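Local atomic coordinates of uncharacterized egV family protein COG1307 (Ruminococcus gnavus, PDB entry 3JR7), a protein that is of unknown function but probably binds lipids such as fatty acids. Residues A[45-50]-A[81-86]; A[27-32]-A[102-107]; A[23-28]-A[90-95]. All blocks are in the same frame, centred on the assembly; numbering follows the deposited sequence.

Overall arrangement
All three contacts gather round one mixed sheet. Strand 22-27 runs parallel between strands 42-51 and 98-103. Contact 3 packs the end of helix 85-92 on strand 22-27. Contact 2 joins the loop after that strand to the end of strand 98-103. Contact 1 pairs strand 42-51 with the residues before helix 85-92. The centres of contacts 1 and 2 are about 11 Å apart, and Leu-47 packs on Asp-27. The centre of contact 3 is about 14 Å from that of contact 1 and 13 Å from that of contact 2. The side chains of Leu-47 and Leu-104 are each about 4 Å from a bound polyether, probably from the crystallisation liquor. Contacts 1 and 2 border this pocket.

Contact 1: residues A[45-50]-A[81-86]; sequences VALGIQ and SCPSPE
Gly-48 and Ser-81 face each other as an antiparallel hydrogen-bonded pair. Gly-48 N donates to Ser-81 O at 2.9 Å. The return bond, from Ser-81 N to Gly-48 O, is 3.0 Å long. Beside this pair, the side chain of Leu-47 lies against the opposite backbone. Its CB is 3.2 Å from Ser-81 O, and its CD2 branch reaches Cys-82 CA at 3.8 Å.

Pro-83 carries the apolar half of the contact. Leu-47 CG meets its ring at CD, 3.7 Å away. Val-45 comes to another part of the ring, with CG1 tightly packed at 3.4 Å from Pro-83 CB. That branch is set anti to the backbone N of Val-45 (chi1 172°), which directs it at the proline. Ala-46 O also approaches the ring, 3.6 Å from Pro-83 CG.

Further out, Ser-28 OG bonds to Leu-47 N, and Arg-87 donates to Ala-46 O. Pro-83 O is held by Ser-114. Ser-84 OG caps the following helix at Arg-87 N. Leu-47, Ser-81 and Cys-82 line the pocket that holds a polyether in this crystal. The contact forms part of its wall, consistent with the lipid-binding site of the DegV fold.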
loop_
_atom_site.group_PDB
_atom_site.type_symbol
_atom_site.label_atom_id
_atom_site.label_comp_id
_atom_site.label_asym_id
_atom_site.label_seq_id
_atom_site.Cartn_x
_atom_site.Cartn_y
_atom_site.Cartn_z
ATOM N N VAL A 45 -3.211 4.232 11.289
ATOM C CA VAL A 45 -2.402 5.317 11.824
ATOM C C VAL A 45 -2.113 6.253 10.672
ATOM O O VAL A 45 -1.529 5.841 9.642
ATOM C CB VAL A 45 -1.110 4.786 12.505
ATOM C CG1 VAL A 45 -0.172 5.899 12.881
ATOM C CG2 VAL A 45 -1.504 4.009 13.757
ATOM N N ALA A 46 -2.550 7.505 10.815
ATOM C CA ALA A 46 -2.589 8.457 9.702
ATOM C C ALA A 46 -1.261 9.103 9.428
ATOM O O ALA A 46 -0.520 9.481 10.366
ATOM C CB ALA A 46 -3.660 9.547 9.977
ATOM N N LEU A 47 -0.939 9.207 8.140
ATOM C CA LEU A 47 0.133 10.072 7.692
ATOM C C LEU A 47 -0.373 11.494 7.501
ATOM O O LEU A 47 -1.581 11.737 7.523
ATOM C CB LEU A 47 0.717 9.568 6.361
ATOM C CG LEU A 47 1.715 8.430 6.459
ATOM C CD1 LEU A 47 1.018 7.044 6.518
ATOM C CD2 LEU A 47 2.742 8.526 5.321
ATOM N N GLY A 48 0.556 12.423 7.313
ATOM C CA GLY A 48 0.220 13.834 6.992
ATOM C C GLY A 48 0.386 14.153 5.522
ATOM O O GLY A 48 1.221 13.564 4.854
ATOM N N ILE A 49 -0.412 15.101 5.011
ATOM C CA ILE A 49 -0.260 15.579 3.635
ATOM C C ILE A 49 -0.191 17.088 3.710
ATOM O O ILE A 49 -0.971 17.686 4.408
ATOM C CB ILE A 49 -1.435 15.172 2.729
ATOM C CG1 ILE A 49 -1.479 13.664 2.525
ATOM C CG2 ILE A 49 -1.376 15.905 1.329
ATOM C CD1 ILE A 49 -2.902 13.160 2.255
ATOM N N GLN A 50 0.763 17.654 2.997
ATOM C CA GLN A 50 1.002 19.097 2.960
ATOM C C GLN A 50 1.039 19.614 1.513
ATOM O O GLN A 50 1.875 19.195 0.715
ATOM C CB GLN A 50 2.321 19.398 3.679
ATOM C CG GLN A 50 2.317 18.820 5.129
ATOM C CD GLN A 50 2.932 17.401 5.264
ATOM O OE1 GLN A 50 3.884 17.052 4.556
ATOM N NE2 GLN A 50 2.428 16.622 6.220
ATOM N N SER A 81 4.152 13.284 5.246
ATOM C CA SER A 81 4.967 12.944 6.417
ATOM C C SER A 81 4.487 11.640 7.017
ATOM O O SER A 81 3.292 11.403 7.079
ATOM C CB SER A 81 4.917 14.059 7.496
ATOM O OG SER A 81 3.588 14.449 7.773
ATOM N N CYS A 82 5.417 10.828 7.508
ATOM C CA CYS A 82 5.041 9.547 8.120
ATOM C C CYS A 82 4.444 9.789 9.526
ATOM O O CYS A 82 4.552 10.876 10.073
ATOM C CB CYS A 82 6.261 8.632 8.160
ATOM S SG CYS A 82 7.576 9.254 9.288
ATOM N N PRO A 83 3.764 8.798 10.109
ATOM C CA PRO A 83 3.263 9.003 11.473
ATOM C C PRO A 83 4.418 9.052 12.443
ATOM O O PRO A 83 5.489 8.540 12.109
ATOM C CB PRO A 83 2.459 7.726 11.740
ATOM C CG PRO A 83 2.223 7.132 10.407
ATOM C CD PRO A 83 3.434 7.454 9.617
ATOM N N SER A 84 4.212 9.661 13.608
ATOM C CA SER A 84 5.249 9.776 14.601
ATOM C C SER A 84 5.353 8.497 15.425
ATOM O O SER A 84 4.393 7.755 15.561
ATOM C CB SER A 84 4.935 10.924 15.551
ATOM O OG SER A 84 3.855 10.556 16.361
ATOM N N PRO A 85 6.508 8.285 16.054
ATOM C CA PRO A 85 6.641 7.096 16.897
ATOM C C PRO A 85 5.623 7.103 18.026
ATOM O O PRO A 85 5.165 6.041 18.441
ATOM C CB PRO A 85 8.060 7.205 17.440
ATOM C CG PRO A 85 8.788 7.982 16.327
ATOM C CD PRO A 85 7.794 8.954 15.821
ATOM N N GLU A 86 5.246 8.293 18.489
ATOM C CA GLU A 86 4.359 8.399 19.627
ATOM C C GLU A 86 2.966 7.965 19.252
ATOM O O GLU A 86 2.298 7.324 20.048
ATOM C CB GLU A 86 4.343 9.831 20.169
ATOM C CG GLU A 86 5.694 10.200 20.831
ATOM C CD GLU A 86 6.847 10.476 19.819
ATOM O OE1 GLU A 86 6.568 10.851 18.644
ATOM O OE2 GLU A 86 8.038 10.366 20.246
#

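Contact 2: residues A[27-32]-A[102-107]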
loop_
_atom_site.group_PDB
_atom_site.type_symbol
_atom_site.label_atom_id
_atom_site.label_comp_id
_atom_site.label_asym_id
_atom_site.label_seq_id
_atom_site.Cartn_x
_atom_site.Cartn_y
_atom_site.Cartn_z
ATOM N N ASP A 27 -0.589 1.718 8.370
ATOM C CA ASP A 27 -0.498 3.139 8.098
ATOM C C ASP A 27 -1.501 3.503 7.000
ATOM O O ASP A 27 -2.027 2.630 6.310
ATOM C CB ASP A 27 0.932 3.644 7.813
ATOM C CG ASP A 27 1.512 3.153 6.483
ATOM O OD1 ASP A 27 0.776 2.963 5.477
ATOM O OD2 ASP A 27 2.752 3.052 6.431
ATOM N N SER A 28 -1.822 4.793 6.890
ATOM C CA SER A 28 -3.039 5.195 6.156
ATOM C C SER A 28 -2.891 4.974 4.638
ATOM O O SER A 28 -3.845 4.967 3.912
ATOM C CB SER A 28 -3.380 6.641 6.460
ATOM O OG SER A 28 -2.376 7.489 5.998
ATOM N N CYS A 29 -1.675 4.743 4.178
ATOM C CA CYS A 29 -1.473 4.429 2.759
ATOM C C CYS A 29 -2.224 3.162 2.375
ATOM O O CYS A 29 -2.805 3.073 1.282
ATOM C CB CYS A 29 0.017 4.330 2.421
ATOM S SG CYS A 29 0.282 4.152 0.654
ATOM N N GLY A 30 -2.269 2.207 3.291
ATOM C CA GLY A 30 -2.897 0.940 3.027
ATOM C C GLY A 30 -4.395 1.049 3.081
ATOM O O GLY A 30 -4.931 1.294 4.170
ATOM N N GLU A 31 -5.076 0.818 1.946
ATOM C CA GLU A 31 -6.531 1.000 1.893
ATOM C C GLU A 31 -7.256 -0.077 2.685
ATOM O O GLU A 31 -6.772 -1.166 2.757
ATOM C CB GLU A 31 -7.047 0.965 0.429
ATOM C CG GLU A 31 -6.645 2.106 -0.472
ATOM C CD GLU A 31 -5.195 2.089 -0.907
ATOM O OE1 GLU A 31 -4.535 1.006 -0.844
ATOM O OE2 GLU A 31 -4.728 3.166 -1.336
ATOM N N PHE A 32 -8.410 0.230 3.291
ATOM C CA PHE A 32 -9.313 -0.804 3.856
ATOM C C PHE A 32 -10.513 -0.999 2.964
ATOM O O PHE A 32 -11.096 -0.020 2.521
ATOM C CB PHE A 32 -9.866 -0.434 5.245
ATOM C CG PHE A 32 -8.837 -0.439 6.360
ATOM C CD1 PHE A 32 -7.543 -0.929 6.172
ATOM C CD2 PHE A 32 -9.183 0.062 7.604
ATOM C CE1 PHE A 32 -6.623 -0.897 7.212
ATOM C CE2 PHE A 32 -8.303 0.074 8.626
ATOM C CZ PHE A 32 -6.989 -0.400 8.434
ATOM N N VAL A 102 1.535 -2.929 9.901
ATOM C CA VAL A 102 1.866 -3.037 8.474
ATOM C C VAL A 102 2.121 -1.658 7.926
ATOM O O VAL A 102 1.276 -0.784 8.087
ATOM C CB VAL A 102 0.724 -3.659 7.685
ATOM C CG1 VAL A 102 1.147 -3.772 6.151
ATOM C CG2 VAL A 102 0.367 -5.034 8.278
ATOM N N THR A 103 3.299 -1.442 7.354
ATOM C CA THR A 103 3.720 -0.139 6.887
ATOM C C THR A 103 4.132 -0.143 5.446
ATOM O O THR A 103 4.453 -1.184 4.864
ATOM C CB THR A 103 4.928 0.449 7.699
ATOM O OG1 THR A 103 6.144 -0.229 7.366
ATOM C CG2 THR A 103 4.671 0.390 9.218
ATOM N N LEU A 104 4.108 1.051 4.872
ATOM C CA LEU A 104 4.828 1.369 3.644
ATOM C C LEU A 104 6.245 0.795 3.643
ATOM O O LEU A 104 6.894 0.722 4.682
ATOM C CB LEU A 104 4.942 2.899 3.517
ATOM C CG LEU A 104 3.771 3.684 2.941
ATOM C CD1 LEU A 104 3.809 5.127 3.504
ATOM C CD2 LEU A 104 3.801 3.643 1.428
ATOM N N SER A 105 6.734 0.461 2.459
ATOM C CA SER A 105 8.130 0.142 2.255
ATOM C C SER A 105 9.070 1.065 2.992
ATOM O O SER A 105 9.009 2.336 2.876
ATOM C CB SER A 105 8.495 0.214 0.770
ATOM O OG SER A 105 9.908 0.021 0.619
ATOM N N ALA A 106 10.001 0.442 3.714
ATOM C CA ALA A 106 11.023 1.207 4.439
ATOM C C ALA A 106 11.879 1.998 3.474
ATOM O O ALA A 106 12.498 2.973 3.863
ATOM C CB ALA A 106 11.890 0.294 5.318
ATOM N N GLU A 107 11.934 1.625 2.214
ATOM C CA GLU A 107 12.741 2.397 1.272
ATOM C C GLU A 107 12.016 3.590 0.672
ATOM O O GLU A 107 12.632 4.365 -0.086
ATOM C CB GLU A 107 13.162 1.523 0.120
ATOM C CG GLU A 107 13.912 0.349 0.515
ATOM C CD GLU A 107 15.296 0.707 0.902
ATOM O OE1 GLU A 107 15.957 1.491 0.168
ATOM O OE2 GLU A 107 15.695 0.219 1.958
#
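Asp-27 meets Val-102, Thr-103 and Leu-104 where two neighbouring parallel strands of the DegV domain's N-terminal sheet run out. Its backbone N donates to Val-102 O at 3.1 Å. This bond continues the pairing of strands 22-27 and 98-103. The carboxylate of Asp-27 then bridges to Leu-104. A chi1 of 69° places CG between the backbone N and the carbonyl carbon, and this turn brings OD2 to the Leu-104 backbone. OD2 accepts from Leu-104 N at 2.9 Å on its syn side, 31° out of the carboxylate plane. The bond is nearly straight, with an N-H...O angle of 168°. OD2 is also bonded to Ser-111 OG of helix 111-126, its strongest polar partner. The buried carboxylate oxygen is thus gripped by two hydrogen bonds.

After the strand, the chain makes a type I turn from Asp-27 to Gly-30, closed by Gly-30 N bonding to Asp-27 O. Ser-28 turns away and uses OG on Asp-58. Cys-29 N makes a weak bond to Asp-27 OD1. The Cys-29 side chain comes back toward 102-107 and packs on Leu-104. Its CB lies 3.8 Å from Leu-104 CG, while SG touches the CD2 methyl of Leu-104 at 3.6 Å.

Contact 3: residues A[23-28]-A[90-95]; sequences KVIVDS and ESYHCD
Lys-23 and Ser-91 make the polar link between strand 22-27 and the end of helix 85-92. Lys-23 NZ donates to Ser-91 O at 2.7 Å, in the carbonyl plane and on a lone pair. The lysine chain is extended as far as CD, then bends at chi3 (71°) to bring NZ to this carbonyl. NZ also forms a salt bridge with Glu-43 of the neighbouring strand. Cys-94 SG lies alongside the end of the lysine, 3.7 Å from Lys-23 CE.

The apolar part centres on the CD1 methyl of Ile-25. It meets the Tyr-92 ring at its edge, in the ring plane, with CD1 of Tyr-92 at 3.4 Å. The two side chains cross at about a right angle. The same methyl is tight against Ser-91 OG, at 3.0 Å. That hydroxyl is bonded to Tyr-88 O one helical turn back, and Tyr-92 OH is bonded to Ala-115 O on helix 111-126.

Between these two segments the link is mainly a lysine hydrogen bond and an isoleucine methyl. Ser-91 O lies in the last turn of the helix, where the helix dipole would probably favour a positive group such as the Lys-23 ammonium, in addition to its pairing with Glu-43.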
loop_
_atom_site.group_PDB
_atom_site.type_symbol
_atom_site.label_atom_id
_atom_site.label_comp_id
_atom_site.label_asym_id
_atom_site.label_seq_id
_atom_site.Cartn_x
_atom_site.Cartn_y
_atom_site.Cartn_z
ATOM N N LYS A 23 -4.734 -7.017 17.257
ATOM C CA LYS A 23 -5.109 -5.871 16.448
ATOM C C LYS A 23 -4.108 -5.741 15.284
ATOM O O LYS A 23 -2.915 -6.004 15.472
ATOM C CB LYS A 23 -5.160 -4.617 17.309
ATOM C CG LYS A 23 -5.773 -3.435 16.631
ATOM C CD LYS A 23 -6.095 -2.283 17.617
ATOM C CE LYS A 23 -4.844 -1.546 18.159
ATOM N NZ LYS A 23 -5.134 -0.253 19.040
ATOM N N VAL A 24 -4.600 -5.337 14.119
ATOM C CA VAL A 24 -3.774 -5.030 12.934
ATOM C C VAL A 24 -3.798 -3.551 12.649
ATOM O O VAL A 24 -4.850 -2.987 12.264
ATOM C CB VAL A 24 -4.225 -5.764 11.657
ATOM C CG1 VAL A 24 -3.172 -5.556 10.523
ATOM C CG2 VAL A 24 -4.452 -7.281 11.935
ATOM N N ILE A 25 -2.661 -2.914 12.883
ATOM C CA ILE A 25 -2.485 -1.495 12.653
ATOM C C ILE A 25 -1.819 -1.325 11.276
ATOM O O ILE A 25 -0.821 -1.951 10.993
ATOM C CB ILE A 25 -1.555 -0.886 13.706
ATOM C CG1 ILE A 25 -2.138 -1.108 15.134
ATOM C CG2 ILE A 25 -1.298 0.601 13.411
ATOM C CD1 ILE A 25 -1.138 -0.882 16.204
ATOM N N VAL A 26 -2.364 -0.468 10.454
ATOM C CA VAL A 26 -1.884 -0.234 9.106
ATOM C C VAL A 26 -1.715 1.256 8.927
ATOM O O VAL A 26 -2.612 2.025 9.319
ATOM C CB VAL A 26 -2.900 -0.773 8.091
ATOM C CG1 VAL A 26 -2.343 -0.653 6.647
ATOM C CG2 VAL A 26 -3.248 -2.226 8.427
ATOM N N ASP A 27 -0.589 1.718 8.370
ATOM C CA ASP A 27 -0.498 3.139 8.098
ATOM C C ASP A 27 -1.501 3.503 7.000
ATOM O O ASP A 27 -2.027 2.630 6.310
ATOM C CB ASP A 27 0.932 3.644 7.813
ATOM C CG ASP A 27 1.512 3.153 6.483
ATOM O OD1 ASP A 27 0.776 2.963 5.477
ATOM O OD2 ASP A 27 2.752 3.052 6.431
ATOM N N SER A 28 -1.822 4.793 6.890
ATOM C CA SER A 28 -3.039 5.195 6.156
ATOM C C SER A 28 -2.891 4.974 4.638
ATOM O O SER A 28 -3.845 4.967 3.912
ATOM C CB SER A 28 -3.380 6.641 6.460
ATOM O OG SER A 28 -2.376 7.489 5.998
ATOM N N GLU A 90 0.975 4.762 20.991
ATOM C CA GLU A 90 -0.371 4.853 21.537
ATOM C C GLU A 90 -1.312 3.812 20.914
ATOM O O GLU A 90 -2.172 3.263 21.601
ATOM C CB GLU A 90 -0.927 6.276 21.351
ATOM C CG GLU A 90 -0.164 7.331 22.182
ATOM C CD GLU A 90 -0.406 8.799 21.750
ATOM O OE1 GLU A 90 -1.317 9.049 20.921
ATOM O OE2 GLU A 90 0.332 9.696 22.252
ATOM N N SER A 91 -1.144 3.514 19.627
ATOM C CA SER A 91 -1.969 2.489 18.976
ATOM C C SER A 91 -1.656 1.081 19.487
ATOM O O SER A 91 -2.494 0.188 19.406
ATOM C CB SER A 91 -1.821 2.536 17.458
ATOM O OG SER A 91 -0.572 1.946 17.014
ATOM N N TYR A 92 -0.449 0.872 19.988
ATOM C CA TYR A 92 -0.070 -0.444 20.516
ATOM C C TYR A 92 -0.687 -0.660 21.903
ATOM O O TYR A 92 -0.973 -1.777 22.331
ATOM C CB TYR A 92 1.458 -0.589 20.596
ATOM C CG TYR A 92 2.247 -0.334 19.336
ATOM C CD1 TYR A 92 1.642 -0.356 18.068
ATOM C CD2 TYR A 92 3.614 -0.073 19.400
ATOM C CE1 TYR A 92 2.389 -0.118 16.902
ATOM C CE2 TYR A 92 4.352 0.143 18.273
ATOM C CZ TYR A 92 3.736 0.132 17.008
ATOM O OH TYR A 92 4.500 0.343 15.876
ATOM N N HIS A 93 -0.868 0.421 22.637
ATOM C CA HIS A 93 -1.366 0.327 24.018
ATOM C C HIS A 93 -2.889 0.144 24.007
ATOM O O HIS A 93 -3.655 1.100 23.757
ATOM C CB HIS A 93 -0.955 1.610 24.736
ATOM C CG HIS A 93 -1.345 1.665 26.180
ATOM N ND1 HIS A 93 -0.940 0.722 27.098
ATOM C CD2 HIS A 93 -2.035 2.595 26.875
ATOM C CE1 HIS A 93 -1.411 1.039 28.288
ATOM N NE2 HIS A 93 -2.064 2.178 28.180
ATOM N N CYS A 94 -3.321 -1.097 24.247
ATOM C CA CYS A 94 -4.735 -1.487 24.206
ATOM C C CYS A 94 -4.872 -2.903 24.759
ATOM O O CYS A 94 -3.900 -3.527 25.127
ATOM C CB CYS A 94 -5.283 -1.448 22.781
ATOM S SG CYS A 94 -4.442 -2.637 21.663
ATOM N N ASP A 95 -6.088 -3.423 24.787
ATOM C CA ASP A 95 -6.375 -4.708 25.401
ATOM C C ASP A 95 -5.991 -5.925 24.550
ATOM O O ASP A 95 -6.069 -7.053 25.049
ATOM C CB ASP A 95 -7.901 -4.807 25.719
ATOM C CG ASP A 95 -8.301 -3.988 26.916
ATOM O OD1 ASP A 95 -7.431 -3.507 27.676
ATOM O OD2 ASP A 95 -9.513 -3.825 27.113
#